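Local coordinates for surface-associated protein CshB (Streptococcus gordonii, PDB 6YZG) that probably helps the bacterium adhere to host fibronectin, this piece being the second non-repetitive domain of a cell-wall-anchored streptococcal adhesin, at residues T36-L42 with G122-E128; A154-G160 with Q223-N228; R54-T60 with D206-L211; L42-T48 with Y64-N70. All coordinates share one frame; numbering follows the deposited sequence.

From the N terminus, strand 33-41 pairs with strand 119-131 in contact 1, closing a loop of 79 residues. Contact 4 lies wholly within that loop and shares Leu42 with contact 1; it brings the approach to helix 49-55 against the chain that leaves it, and Asn70 OD1 reaches back to Gly122 N. Contact 3 starts at the end of the same helix and runs to the 206-211 turn, so it crosses both of these contacts. Contact 2 follows contacts 1 and 4 in series, pairing strands 153-158 and 224-229, and crosses contact 3, which it meets where Pro227 packs on Tyr210. All four also touch the second subunit.

Contact 1: residues T36-L42 with G122-E128; sequences TLTVKEL and GVKFDIE
A classic beta bulge interrupts the antiparallel ladder between strands 33-41 and 119-131: Lys40 and Glu41 both face Lys124, whose carbonyl O accepts from Lys40 N at 2.8 Å and, weakly, from Glu41 N. Ahead of the bulge the pairing is regular, with Thr36 and Thr38 as hydrogen-bonded partners of Glu128 and Asp126. On the buried side, the Phe125 ring lies between two aliphatic groups. Leu37 CD1 sits 4.3 Å above the ring plane, over its centre, and Val123 CG2 lies off toward the rim of the opposite face. A chi1 of 178° parts the two methyls of Val39, sending CG2 obliquely to Phe125 CE1 at 3.8 Å and CG1 toward Val123 CG2. The other side of the sheet is polar. The Lys40 chain, extended as far as CE and bent at chi4, crosses the Asp126 carboxylate at a slant, with a long 3.8 Å salt bridge from NZ to Asp126 OD1; its stronger partner is Glu245 of the second subunit. Residues 122-126 also pair with a strand of that subunit, continuing the sheet. Glu41 and Lys124 run side by side, and a water joins their ends, donating to Glu41 OE2 and accepting from Lys124 NZ at 2.8 Å.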
loop_
_atom_site.group_PDB
_atom_site.type_symbol
_atom_site.label_atom_id
_atom_site.label_comp_id
_atom_site.label_asym_id
_atom_site.label_seq_id
_atom_site.Cartn_x
_atom_site.Cartn_y
_atom_site.Cartn_z
ATOM N N THR A 36 0.802 12.760 31.302
ATOM C CA THR A 36 0.248 14.045 30.872
ATOM C C THR A 36 1.046 14.484 29.668
ATOM O O THR A 36 2.304 14.618 29.785
ATOM C CB THR A 36 0.327 15.114 31.954
ATOM O OG1 THR A 36 -0.338 14.642 33.156
ATOM C CG2 THR A 36 -0.305 16.396 31.494
ATOM N N LEU A 37 0.394 14.748 28.558
ATOM C CA LEU A 37 0.986 15.305 27.348
ATOM C C LEU A 37 0.529 16.759 27.277
ATOM O O LEU A 37 -0.674 17.057 27.446
ATOM C CB LEU A 37 0.504 14.631 26.067
ATOM C CG LEU A 37 0.583 13.117 25.979
ATOM C CD1 LEU A 37 0.198 12.641 24.590
ATOM C CD2 LEU A 37 1.831 12.494 26.515
ATOM N N THR A 38 1.454 17.660 26.998
ATOM C CA THR A 38 1.127 19.072 26.778
ATOM C C THR A 38 1.640 19.492 25.411
ATOM O O THR A 38 2.804 19.204 25.116
ATOM C CB THR A 38 1.765 19.989 27.826
ATOM O OG1 THR A 38 1.384 19.553 29.149
ATOM C CG2 THR A 38 1.340 21.424 27.654
ATOM N N VAL A 39 0.796 20.093 24.589
ATOM C CA VAL A 39 1.259 20.579 23.279
ATOM C C VAL A 39 2.215 21.740 23.449
ATOM O O VAL A 39 1.811 22.789 24.038
ATOM C CB VAL A 39 0.093 20.941 22.383
ATOM C CG1 VAL A 39 0.628 21.465 21.089
ATOM C CG2 VAL A 39 -0.875 19.799 22.198
ATOM N N LYS A 40 3.474 21.578 23.047
ATOM C CA LYS A 40 4.508 22.639 23.162
ATOM C C LYS A 40 4.537 23.443 21.853
ATOM O O LYS A 40 4.777 24.656 21.899
ATOM C CB LYS A 40 5.858 21.961 23.402
ATOM C CG LYS A 40 7.035 22.911 23.542
ATOM C CD LYS A 40 8.309 22.188 23.859
ATOM C CE LYS A 40 9.443 23.139 24.160
ATOM N NZ LYS A 40 10.276 22.599 25.256
ATOM N N GLU A 41 4.424 22.753 20.704
ATOM C CA GLU A 41 4.600 23.374 19.371
ATOM C C GLU A 41 3.694 22.667 18.370
ATOM O O GLU A 41 3.478 21.443 18.500
ATOM C CB GLU A 41 6.052 23.230 18.877
ATOM C CG GLU A 41 7.080 23.925 19.708
ATOM C CD GLU A 41 8.423 23.858 19.013
ATOM O OE1 GLU A 41 8.932 24.944 18.620
ATOM O OE2 GLU A 41 8.864 22.714 18.735
ATOM N N LEU A 42 3.137 23.411 17.433
ATOM C CA LEU A 42 2.388 22.892 16.290
ATOM C C LEU A 42 3.036 23.494 15.032
ATOM O O LEU A 42 2.550 24.539 14.470
ATOM C CB LEU A 42 0.894 23.249 16.396
ATOM C CG LEU A 42 0.174 22.495 17.495
ATOM C CD1 LEU A 42 -1.059 23.245 17.984
ATOM C CD2 LEU A 42 -0.213 21.111 17.008
ATOM N N GLY A 122 3.187 19.175 12.026
ATOM C CA GLY A 122 3.852 18.450 13.126
ATOM C C GLY A 122 3.312 18.909 14.449
ATOM O O GLY A 122 2.572 19.910 14.552
ATOM N N VAL A 123 3.652 18.155 15.452
ATOM C CA VAL A 123 3.287 18.434 16.860
ATOM C C VAL A 123 4.447 18.029 17.743
ATOM O O VAL A 123 5.045 16.955 17.510
ATOM C CB VAL A 123 1.998 17.704 17.263
ATOM C CG1 VAL A 123 2.058 16.194 17.086
ATOM C CG2 VAL A 123 1.571 18.174 18.659
ATOM N N LYS A 124 4.765 18.834 18.753
ATOM C CA LYS A 124 5.739 18.447 19.778
ATOM C C LYS A 124 5.039 18.513 21.132
ATOM O O LYS A 124 4.353 19.502 21.422
ATOM C CB LYS A 124 6.928 19.367 19.766
ATOM C CG LYS A 124 8.082 18.859 20.594
ATOM C CD LYS A 124 9.329 19.710 20.368
ATOM C CE LYS A 124 10.644 19.037 20.690
ATOM N NZ LYS A 124 11.679 19.447 19.699
ATOM N N PHE A 125 5.175 17.433 21.864
ATOM C CA PHE A 125 4.586 17.315 23.209
ATOM C C PHE A 125 5.662 17.300 24.291
ATOM O O PHE A 125 6.650 16.665 24.157
ATOM C CB PHE A 125 3.884 15.958 23.341
ATOM C CG PHE A 125 2.657 15.768 22.485
ATOM C CD1 PHE A 125 1.453 16.358 22.815
ATOM C CD2 PHE A 125 2.700 15.004 21.347
ATOM C CE1 PHE A 125 0.319 16.181 22.039
ATOM C CE2 PHE A 125 1.574 14.836 20.570
ATOM C CZ PHE A 125 0.385 15.404 20.919
ATOM N N ASP A 126 5.349 18.010 25.363
ATOM C CA ASP A 126 6.082 17.862 26.635
ATOM C C ASP A 126 5.398 16.656 27.291
ATOM O O ASP A 126 4.191 16.556 27.235
ATOM C CB ASP A 126 6.008 19.135 27.486
ATOM C CG ASP A 126 6.999 20.235 27.102
ATOM O OD1 ASP A 126 8.147 19.943 26.880
ATOM O OD2 ASP A 126 6.589 21.383 27.018
ATOM N N ILE A 127 6.181 15.762 27.838
ATOM C CA ILE A 127 5.633 14.534 28.465
ATOM C C ILE A 127 6.034 14.505 29.928
ATOM O O ILE A 127 7.173 14.757 30.204
ATOM C CB ILE A 127 6.216 13.281 27.792
ATOM C CG1 ILE A 127 5.829 13.180 26.324
ATOM C CG2 ILE A 127 5.839 12.026 28.562
ATOM C CD1 ILE A 127 6.734 12.181 25.667
ATOM N N GLU A 128 5.089 14.146 30.777
ATOM C CA GLU A 128 5.359 13.936 32.212
ATOM C C GLU A 128 4.645 12.655 32.632
ATOM O O GLU A 128 3.522 12.455 32.262
ATOM C CB GLU A 128 4.809 15.115 32.992
ATOM C CG GLU A 128 4.668 14.926 34.486
ATOM C CD GLU A 128 3.828 16.103 34.949
ATOM O OE1 GLU A 128 4.281 17.223 34.713
ATOM O OE2 GLU A 128 2.687 15.897 35.361
HETATM O O HOH W 1 1.443 13.081 34.817
HETATM O O HOH W 2 11.222 21.980 18.690
#

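Contact 2: residues A154-G160 with Q223-N228; sequences AIFTTNG and QVFGPN
With chi1 of -52° Phe156 carries its CG opposite the carbonyl carbon, whereas Phe225, at -172°, carries its own opposite the backbone N. The two rings thus leave one hydrogen-bonded antiparallel pair side by side: Phe156 CD1 meets Phe225 CD2 at 3.9 Å, lying in the plane of the Phe225 ring at its edge. Their backbones exchange two nearly straight bonds, Phe156 N to Phe225 O and Phe225 N to Phe156 O, each 2.9 Å. On the opposite side of the sheet, Ile155 divides its branches, CG2 against Val224 CG1 at 3.7 Å and CG1 against Pro227 CD. Past the cis peptide before Pro227, direct pairing gives way to water: one molecule donates to Ala154 O and accepts from Asn228 N. At the other end, Thr158 OG1 accepts from Gly160 N in an ST turn. Helix 49-55 packs on Thr157 and Val224 through Ile50, Met142 of strand 134-144 touches Phe156, and strand 153-158 pairs on with a strand of the second subunit.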
loop_
_atom_site.group_PDB
_atom_site.type_symbol
_atom_site.label_atom_id
_atom_site.label_comp_id
_atom_site.label_asym_id
_atom_site.label_seq_id
_atom_site.Cartn_x
_atom_site.Cartn_y
_atom_site.Cartn_z
ATOM N N ALA A 154 6.479 10.167 7.673
ATOM C CA ALA A 154 6.240 10.363 9.122
ATOM C C ALA A 154 7.588 10.233 9.820
ATOM O O ALA A 154 8.324 9.258 9.617
ATOM C CB ALA A 154 5.210 9.397 9.639
ATOM N N ILE A 155 7.879 11.233 10.634
ATOM C CA ILE A 155 9.189 11.371 11.319
ATOM C C ILE A 155 8.888 11.486 12.809
ATOM O O ILE A 155 8.021 12.279 13.192
ATOM C CB ILE A 155 9.968 12.600 10.820
ATOM C CG1 ILE A 155 10.257 12.464 9.318
ATOM C CG2 ILE A 155 11.236 12.788 11.626
ATOM C CD1 ILE A 155 10.643 13.781 8.675
ATOM N N PHE A 156 9.670 10.841 13.658
ATOM C CA PHE A 156 9.541 10.826 15.120
ATOM C C PHE A 156 10.795 11.407 15.745
ATOM O O PHE A 156 11.903 10.943 15.387
ATOM C CB PHE A 156 9.344 9.391 15.606
ATOM C CG PHE A 156 8.226 8.621 14.933
ATOM C CD1 PHE A 156 8.454 8.106 13.661
ATOM C CD2 PHE A 156 6.967 8.495 15.510
ATOM C CE1 PHE A 156 7.459 7.404 13.005
ATOM C CE2 PHE A 156 5.963 7.793 14.839
ATOM C CZ PHE A 156 6.235 7.265 13.586
ATOM N N THR A 157 10.625 12.330 16.677
ATOM C CA THR A 157 11.777 12.880 17.417
ATOM C C THR A 157 11.579 12.662 18.904
ATOM O O THR A 157 10.483 12.558 19.430
ATOM C CB THR A 157 12.059 14.340 17.090
ATOM O OG1 THR A 157 11.025 15.132 17.669
ATOM C CG2 THR A 157 12.150 14.586 15.595
ATOM N N THR A 158 12.727 12.627 19.602
ATOM C CA THR A 158 12.731 12.445 21.052
ATOM C C THR A 158 13.905 13.231 21.665
ATOM O O THR A 158 14.939 13.406 21.009
ATOM C CB THR A 158 12.873 10.960 21.420
ATOM O OG1 THR A 158 12.831 10.837 22.842
ATOM C CG2 THR A 158 14.129 10.300 20.855
ATOM N N ASN A 159 13.768 13.635 22.925
ATOM C CA ASN A 159 14.913 14.097 23.718
ATOM C C ASN A 159 15.275 13.054 24.764
ATOM O O ASN A 159 16.132 13.335 25.622
ATOM C CB ASN A 159 14.671 15.491 24.324
ATOM C CG ASN A 159 13.765 15.440 25.493
ATOM O OD1 ASN A 159 13.093 14.448 25.769
ATOM N ND2 ASN A 159 13.679 16.563 26.207
ATOM N N GLY A 160 14.750 11.842 24.667
ATOM C CA GLY A 160 15.152 10.700 25.491
ATOM C C GLY A 160 16.138 9.808 24.802
ATOM O O GLY A 160 16.888 10.263 23.912
ATOM N N GLN A 223 18.051 10.214 17.692
ATOM C CA GLN A 223 16.827 10.842 18.221
ATOM C C GLN A 223 15.842 11.196 17.100
ATOM O O GLN A 223 14.802 11.811 17.424
ATOM C CB GLN A 223 17.162 12.031 19.120
ATOM C CG GLN A 223 17.800 11.634 20.430
ATOM C CD GLN A 223 18.137 12.758 21.374
ATOM O OE1 GLN A 223 17.979 12.626 22.619
ATOM N NE2 GLN A 223 18.613 13.836 20.846
ATOM N N VAL A 224 16.080 10.761 15.867
ATOM C CA VAL A 224 15.172 11.010 14.731
ATOM C C VAL A 224 14.930 9.702 14.013
ATOM O O VAL A 224 15.904 9.104 13.520
ATOM C CB VAL A 224 15.788 12.052 13.784
ATOM C CG1 VAL A 224 14.784 12.369 12.672
ATOM C CG2 VAL A 224 16.191 13.294 14.551
ATOM N N PHE A 225 13.699 9.231 13.908
ATOM C CA PHE A 225 13.323 7.985 13.239
ATOM C C PHE A 225 12.402 8.245 12.070
ATOM O O PHE A 225 11.457 9.020 12.189
ATOM C CB PHE A 225 12.613 7.039 14.206
ATOM C CG PHE A 225 12.355 5.663 13.669
ATOM C CD1 PHE A 225 13.399 4.796 13.381
ATOM C CD2 PHE A 225 11.067 5.237 13.412
ATOM C CE1 PHE A 225 13.134 3.522 12.873
ATOM C CE2 PHE A 225 10.807 3.964 12.918
ATOM C CZ PHE A 225 11.851 3.148 12.628
ATOM N N GLY A 226 12.712 7.570 10.977
ATOM C CA GLY A 226 11.889 7.681 9.771
ATOM C C GLY A 226 12.398 8.760 8.836
ATOM O O GLY A 226 13.312 9.437 9.162
ATOM N N PRO A 227 11.719 9.000 7.712
ATOM C CA PRO A 227 10.533 8.273 7.325
ATOM C C PRO A 227 10.779 6.912 6.662
ATOM O O PRO A 227 11.648 6.726 5.932
ATOM C CB PRO A 227 9.869 9.256 6.343
ATOM C CG PRO A 227 11.040 9.890 5.679
ATOM C CD PRO A 227 12.015 10.099 6.817
ATOM N N ASN A 228 9.905 5.990 6.995
ATOM C CA ASN A 228 9.970 4.634 6.424
ATOM C C ASN A 228 8.632 4.191 5.838
ATOM O O ASN A 228 7.679 4.909 5.854
ATOM C CB ASN A 228 10.159 3.618 7.538
ATOM C CG ASN A 228 11.331 3.935 8.424
ATOM O OD1 ASN A 228 12.431 4.099 7.964
ATOM N ND2 ASN A 228 11.058 4.041 9.707
HETATM O O HOH W 3 6.841 7.558 6.150
HETATM O O HOH W 4 7.900 6.525 9.190
#

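Contact 3: residues R54-T60 with D206-L211; sequences RVAGTAT and DWYKYL
Arg54 and Lys209 lie against each other at CB, 4.0 Å apart, and each sends its charged end to the other's backbone carbonyl. The Arg54 chain is extended from CG to NE and carries the guanidinium edge-on to the 206-211 turn. NH1 donates to Lys209 O at 2.8 Å, the oxygen lying in the guanidinium plane although NH1 itself stands above the plane of that carbonyl. A water accepts from the same NH1 and donates to Tyr210 O, while Arg54 NE is engaged by Asp285 of the second subunit. Lys209 takes the reverse path: bends at chi2 (-53°) and chi4 (66°) fold its chain across Val55 CG1, and NZ donates to Arg54 O at 3.0 Å. The end of this lysine also meets Thr58 CG2 tip to tip. Thr60 crosses Asp206 at about a right angle and gives its hydroxyl proton to the anti side of Asp206 OD2 at 2.7 Å. A second water donates to that oxygen and to Thr58 OG1 and accepts from Lys209 NZ, so this carboxylate oxygen takes at least two donors. Val55 O receives both Thr58 N and Thr58 OG1 from one face. The segments thus join a type II beta turn at the end of helix 49-55, continued by an ST turn at Thr58, to a short 3-10 turn at 207-209.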
loop_
_atom_site.group_PDB
_atom_site.type_symbol
_atom_site.label_atom_id
_atom_site.label_comp_id
_atom_site.label_asym_id
_atom_site.label_seq_id
_atom_site.Cartn_x
_atom_site.Cartn_y
_atom_site.Cartn_z
ATOM N N ARG A 54 20.287 20.065 8.215
ATOM C CA ARG A 54 20.353 19.237 7.024
ATOM C C ARG A 54 20.478 20.103 5.758
ATOM O O ARG A 54 21.106 19.628 4.818
ATOM C CB ARG A 54 19.139 18.311 6.891
ATOM C CG ARG A 54 19.069 17.292 8.030
ATOM C CD ARG A 54 17.862 16.445 7.815
ATOM N NE ARG A 54 17.726 15.353 8.807
ATOM C CZ ARG A 54 16.752 14.471 8.782
ATOM N NH1 ARG A 54 15.769 14.549 7.901
ATOM N NH2 ARG A 54 16.629 13.548 9.744
ATOM N N VAL A 55 19.872 21.290 5.724
ATOM C CA VAL A 55 19.930 22.092 4.453
ATOM C C VAL A 55 21.089 23.102 4.525
ATOM O O VAL A 55 21.339 23.731 3.470
ATOM C CB VAL A 55 18.603 22.817 4.125
ATOM C CG1 VAL A 55 17.495 21.846 3.815
ATOM C CG2 VAL A 55 18.180 23.780 5.198
ATOM N N ALA A 56 21.755 23.274 5.649
ATOM C CA ALA A 56 22.812 24.312 5.773
ATOM C C ALA A 56 23.844 24.100 4.664
ATOM O O ALA A 56 24.330 22.959 4.474
ATOM C CB ALA A 56 23.470 24.190 7.112
ATOM N N GLY A 57 24.191 25.204 3.988
ATOM C CA GLY A 57 25.313 25.159 3.033
ATOM C C GLY A 57 24.938 24.525 1.719
ATOM O O GLY A 57 25.849 24.274 0.896
ATOM N N THR A 58 23.652 24.300 1.461
ATOM C CA THR A 58 23.143 23.779 0.181
ATOM C C THR A 58 22.286 24.831 -0.497
ATOM O O THR A 58 21.933 25.897 0.098
ATOM C CB THR A 58 22.296 22.498 0.356
ATOM O OG1 THR A 58 21.015 22.903 0.876
ATOM C CG2 THR A 58 22.924 21.455 1.252
ATOM N N ALA A 59 21.905 24.521 -1.738
ATOM C CA ALA A 59 21.094 25.371 -2.620
ATOM C C ALA A 59 19.721 25.650 -1.986
ATOM O O ALA A 59 19.070 26.629 -2.321
ATOM C CB ALA A 59 20.975 24.693 -3.971
ATOM N N THR A 60 19.270 24.767 -1.053
ATOM C CA THR A 60 17.914 24.828 -0.489
ATOM C C THR A 60 18.010 25.309 0.963
ATOM O O THR A 60 17.022 25.233 1.722
ATOM C CB THR A 60 17.198 23.468 -0.591
ATOM O OG1 THR A 60 18.018 22.510 0.082
ATOM C CG2 THR A 60 16.878 23.094 -2.033
ATOM N N ASP A 206 12.613 21.367 0.804
ATOM C CA ASP A 206 13.535 20.372 0.252
ATOM C C ASP A 206 13.170 18.981 0.798
ATOM O O ASP A 206 13.621 18.609 1.899
ATOM C CB ASP A 206 14.990 20.714 0.497
ATOM C CG ASP A 206 15.917 19.684 -0.152
ATOM O OD1 ASP A 206 15.442 18.695 -0.724
ATOM O OD2 ASP A 206 17.144 19.933 -0.133
ATOM N N TRP A 207 12.279 18.273 0.131
ATOM C CA TRP A 207 11.730 17.004 0.649
ATOM C C TRP A 207 12.848 15.993 0.749
ATOM O O TRP A 207 12.718 15.048 1.530
ATOM C CB TRP A 207 10.604 16.516 -0.274
ATOM C CG TRP A 207 9.516 17.526 -0.325
ATOM C CD1 TRP A 207 9.271 18.403 -1.350
ATOM C CD2 TRP A 207 8.643 17.940 0.746
ATOM N NE1 TRP A 207 8.272 19.234 -0.999
ATOM C CE2 TRP A 207 7.806 18.986 0.275
ATOM C CE3 TRP A 207 8.416 17.491 2.063
ATOM C CZ2 TRP A 207 6.819 19.609 1.016
ATOM C CZ3 TRP A 207 7.445 18.093 2.791
ATOM C CH2 TRP A 207 6.668 19.156 2.321
ATOM N N TYR A 208 13.914 16.083 -0.045
ATOM C CA TYR A 208 15.010 15.099 0.068
ATOM C C TYR A 208 15.637 15.190 1.459
ATOM O O TYR A 208 16.226 14.162 1.921
ATOM C CB TYR A 208 16.077 15.319 -1.004
ATOM C CG TYR A 208 15.509 15.171 -2.372
ATOM C CD1 TYR A 208 14.973 13.970 -2.803
ATOM C CD2 TYR A 208 15.533 16.248 -3.247
ATOM C CE1 TYR A 208 14.463 13.829 -4.098
ATOM C CE2 TYR A 208 14.962 16.142 -4.501
ATOM C CZ TYR A 208 14.433 14.935 -4.932
ATOM O OH TYR A 208 13.895 14.874 -6.201
ATOM N N LYS A 209 15.543 16.327 2.115
ATOM C CA LYS A 209 16.104 16.497 3.481
ATOM C C LYS A 209 15.027 16.172 4.537
ATOM O O LYS A 209 15.331 16.320 5.725
ATOM C CB LYS A 209 16.793 17.841 3.691
ATOM C CG LYS A 209 17.989 18.025 2.753
ATOM C CD LYS A 209 18.964 16.854 2.831
ATOM C CE LYS A 209 20.148 16.938 1.873
ATOM N NZ LYS A 209 21.036 18.069 2.211
ATOM N N TYR A 210 13.843 15.695 4.188
ATOM C CA TYR A 210 12.950 14.961 5.136
ATOM C C TYR A 210 13.453 13.534 5.271
ATOM O O TYR A 210 13.102 12.895 6.256
ATOM C CB TYR A 210 11.497 15.012 4.683
ATOM C CG TYR A 210 10.720 16.224 5.119
ATOM C CD1 TYR A 210 11.203 17.515 4.977
ATOM C CD2 TYR A 210 9.464 16.084 5.678
ATOM C CE1 TYR A 210 10.461 18.596 5.389
ATOM C CE2 TYR A 210 8.697 17.162 6.073
ATOM C CZ TYR A 210 9.200 18.427 5.950
ATOM O OH TYR A 210 8.460 19.545 6.274
ATOM N N LEU A 211 14.122 12.961 4.277
ATOM C CA LEU A 211 14.542 11.567 4.307
ATOM C C LEU A 211 15.591 11.361 5.370
ATOM O O LEU A 211 16.367 12.276 5.696
ATOM C CB LEU A 211 15.030 11.194 2.910
ATOM C CG LEU A 211 14.006 11.323 1.791
ATOM C CD1 LEU A 211 14.595 10.805 0.486
ATOM C CD2 LEU A 211 12.696 10.704 2.165
HETATM O O HOH W 5 14.261 12.105 8.665
HETATM O O HOH W 6 19.688 20.333 0.991
#

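Contact 4: residues L42-T48 with Y64-N70. Unlike the reference sequence in segment 64-70: Asp65 (reference Asn).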
loop_
_atom_site.group_PDB
_atom_site.type_symbol
_atom_site.label_atom_id
_atom_site.label_comp_id
_atom_site.label_asym_id
_atom_site.label_seq_id
_atom_site.Cartn_x
_atom_site.Cartn_y
_atom_site.Cartn_z
ATOM N N LEU A 42 3.137 23.411 17.433
ATOM C CA LEU A 42 2.388 22.892 16.290
ATOM C C LEU A 42 3.036 23.494 15.032
ATOM O O LEU A 42 2.550 24.539 14.470
ATOM C CB LEU A 42 0.894 23.249 16.396
ATOM C CG LEU A 42 0.174 22.495 17.495
ATOM C CD1 LEU A 42 -1.059 23.245 17.984
ATOM C CD2 LEU A 42 -0.213 21.111 17.008
ATOM N N LYS A 43 4.072 22.844 14.571
ATOM C CA LYS A 43 4.874 23.334 13.448
ATOM C C LYS A 43 5.421 22.162 12.681
ATOM O O LYS A 43 5.681 21.065 13.218
ATOM C CB LYS A 43 6.020 24.233 13.893
ATOM C CG LYS A 43 5.620 25.573 14.494
ATOM C CD LYS A 43 6.847 26.573 14.479
ATOM C CE LYS A 43 6.491 28.030 14.691
ATOM N NZ LYS A 43 5.413 28.513 13.784
ATOM N N PRO A 44 5.590 22.337 11.346
ATOM C CA PRO A 44 6.111 21.255 10.512
ATOM C C PRO A 44 7.645 21.125 10.520
ATOM O O PRO A 44 8.355 21.901 11.114
ATOM C CB PRO A 44 5.620 21.649 9.127
ATOM C CG PRO A 44 5.713 23.169 9.167
ATOM C CD PRO A 44 5.173 23.521 10.550
ATOM N N PHE A 45 8.101 20.018 9.964
ATOM C CA PHE A 45 9.517 19.600 10.108
ATOM C C PHE A 45 10.463 20.657 9.487
ATOM O O PHE A 45 11.588 20.808 9.982
ATOM C CB PHE A 45 9.741 18.241 9.482
ATOM C CG PHE A 45 11.069 17.597 9.749
ATOM C CD1 PHE A 45 11.417 17.158 11.018
ATOM C CD2 PHE A 45 11.977 17.478 8.722
ATOM C CE1 PHE A 45 12.646 16.547 11.190
ATOM C CE2 PHE A 45 13.226 16.889 8.913
ATOM C CZ PHE A 45 13.532 16.421 10.160
ATOM N N ASN A 46 10.043 21.358 8.467
ATOM C CA ASN A 46 10.868 22.413 7.787
ATOM C C ASN A 46 11.073 23.614 8.708
ATOM O O ASN A 46 11.849 24.507 8.322
ATOM C CB ASN A 46 10.226 22.799 6.463
ATOM C CG ASN A 46 8.790 23.248 6.554
ATOM O OD1 ASN A 46 7.970 22.499 7.053
ATOM N ND2 ASN A 46 8.396 24.413 6.030
ATOM N N SER A 47 10.483 23.649 9.883
ATOM C CA SER A 47 10.725 24.682 10.910
ATOM C C SER A 47 11.731 24.257 11.956
ATOM O O SER A 47 11.993 25.095 12.872
ATOM C CB SER A 47 9.456 25.099 11.615
ATOM O OG SER A 47 8.978 24.111 12.506
ATOM N N THR A 48 12.201 23.025 11.914
ATOM C CA THR A 48 13.056 22.517 13.018
ATOM C C THR A 48 14.549 22.791 12.817
ATOM O O THR A 48 14.979 22.935 11.726
ATOM C CB THR A 48 12.877 21.004 13.220
ATOM O OG1 THR A 48 13.347 20.302 12.067
ATOM C CG2 THR A 48 11.441 20.615 13.478
ATOM N N TYR A 64 14.599 26.466 5.041
ATOM C CA TYR A 64 14.388 26.458 6.500
ATOM C C TYR A 64 13.543 27.633 6.899
ATOM O O TYR A 64 13.926 28.808 6.580
ATOM C CB TYR A 64 15.707 26.433 7.253
ATOM C CG TYR A 64 15.573 26.766 8.721
ATOM C CD1 TYR A 64 14.844 25.970 9.594
ATOM C CD2 TYR A 64 16.197 27.886 9.243
ATOM C CE1 TYR A 64 14.740 26.281 10.937
ATOM C CE2 TYR A 64 16.141 28.181 10.586
ATOM C CZ TYR A 64 15.442 27.352 11.445
ATOM O OH TYR A 64 15.300 27.621 12.781
ATOM N N ASP A 65 12.419 27.418 7.553
ATOM C CA ASP A 65 11.492 28.516 7.891
ATOM C C ASP A 65 11.081 28.316 9.342
ATOM O O ASP A 65 10.126 27.554 9.616
ATOM C CB ASP A 65 10.274 28.474 6.966
ATOM C CG ASP A 65 9.303 29.591 7.266
ATOM O OD1 ASP A 65 9.609 30.393 8.188
ATOM O OD2 ASP A 65 8.232 29.633 6.603
ATOM N N PRO A 66 11.735 28.960 10.339
ATOM C CA PRO A 66 11.366 28.745 11.732
ATOM C C PRO A 66 9.958 29.231 12.048
ATOM O O PRO A 66 9.442 28.833 13.078
ATOM C CB PRO A 66 12.447 29.487 12.528
ATOM C CG PRO A 66 12.904 30.557 11.576
ATOM C CD PRO A 66 12.828 29.936 10.192
ATOM N N ASP A 67 9.379 30.061 11.186
ATOM C CA ASP A 67 8.003 30.619 11.349
ATOM C C ASP A 67 6.933 29.831 10.562
ATOM O O ASP A 67 5.751 30.221 10.550
ATOM C CB ASP A 67 7.982 32.096 10.948
ATOM C CG ASP A 67 8.902 32.931 11.816
ATOM O OD1 ASP A 67 8.952 32.665 13.021
ATOM O OD2 ASP A 67 9.632 33.746 11.244
ATOM N N ALA A 68 7.322 28.679 10.002
ATOM C CA ALA A 68 6.363 27.837 9.273
ATOM C C ALA A 68 5.240 27.383 10.201
ATOM O O ALA A 68 5.464 27.132 11.366
ATOM C CB ALA A 68 7.062 26.654 8.666
ATOM N N GLU A 69 4.062 27.230 9.641
ATOM C CA GLU A 69 2.846 26.827 10.356
ATOM C C GLU A 69 2.342 25.514 9.748
ATOM O O GLU A 69 2.588 25.245 8.554
ATOM C CB GLU A 69 1.746 27.893 10.235
ATOM C CG GLU A 69 2.072 29.201 10.933
ATOM C CD GLU A 69 1.022 30.281 10.705
ATOM O OE1 GLU A 69 -0.168 30.014 10.985
ATOM O OE2 GLU A 69 1.380 31.375 10.205
ATOM N N ASN A 70 1.638 24.719 10.529
ATOM C CA ASN A 70 0.918 23.535 10.026
ATOM C C ASN A 70 -0.028 23.958 8.911
ATOM O O ASN A 70 -0.724 24.984 9.059
ATOM C CB ASN A 70 0.182 22.799 11.121
ATOM C CG ASN A 70 1.139 22.080 12.053
ATOM O OD1 ASN A 70 2.327 21.891 11.756
ATOM N ND2 ASN A 70 0.552 21.608 13.152
HETATM O O HOH W 7 0.950 25.802 13.091
HETATM O O HOH W 8 13.942 26.160 14.526
HETATM O O HOH W 9 10.721 27.460 15.045
#
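Neither segment contains a strand: 42-48 winds into a 3-10 turn at 45-47, and 64-70 makes a type I beta turn from Asp65 to Ala68. Between them runs one almost straight backbone bond, Asp65 N to Asn46 O at 3.1 Å. Lys43 curls its aliphatic chain round Ala68 O and, with chi4 of -51° turning the end inward, donates from NZ to that oxygen at 2.8 Å, from above the carbonyl plane. Asp65, which differs from the reference sequence, closes an Asx turn by accepting from Asp67 N. Thr48 N-caps helix 49-55 by accepting from Tyr51 N, and Tyr64 packs on the first turns of that helix at Glu49 and Lys52. Pro44 CG packs on Ala68 CB at 3.8 Å. Tyr64 turns its ring edge to Ser47 O, and a water bridges this oxygen to Tyr64 OH. The Asn70 amide crosses Leu42 at about a right angle, its OD1 accepting from Gly122 N, and another water links Asn70 N to Leu42 O.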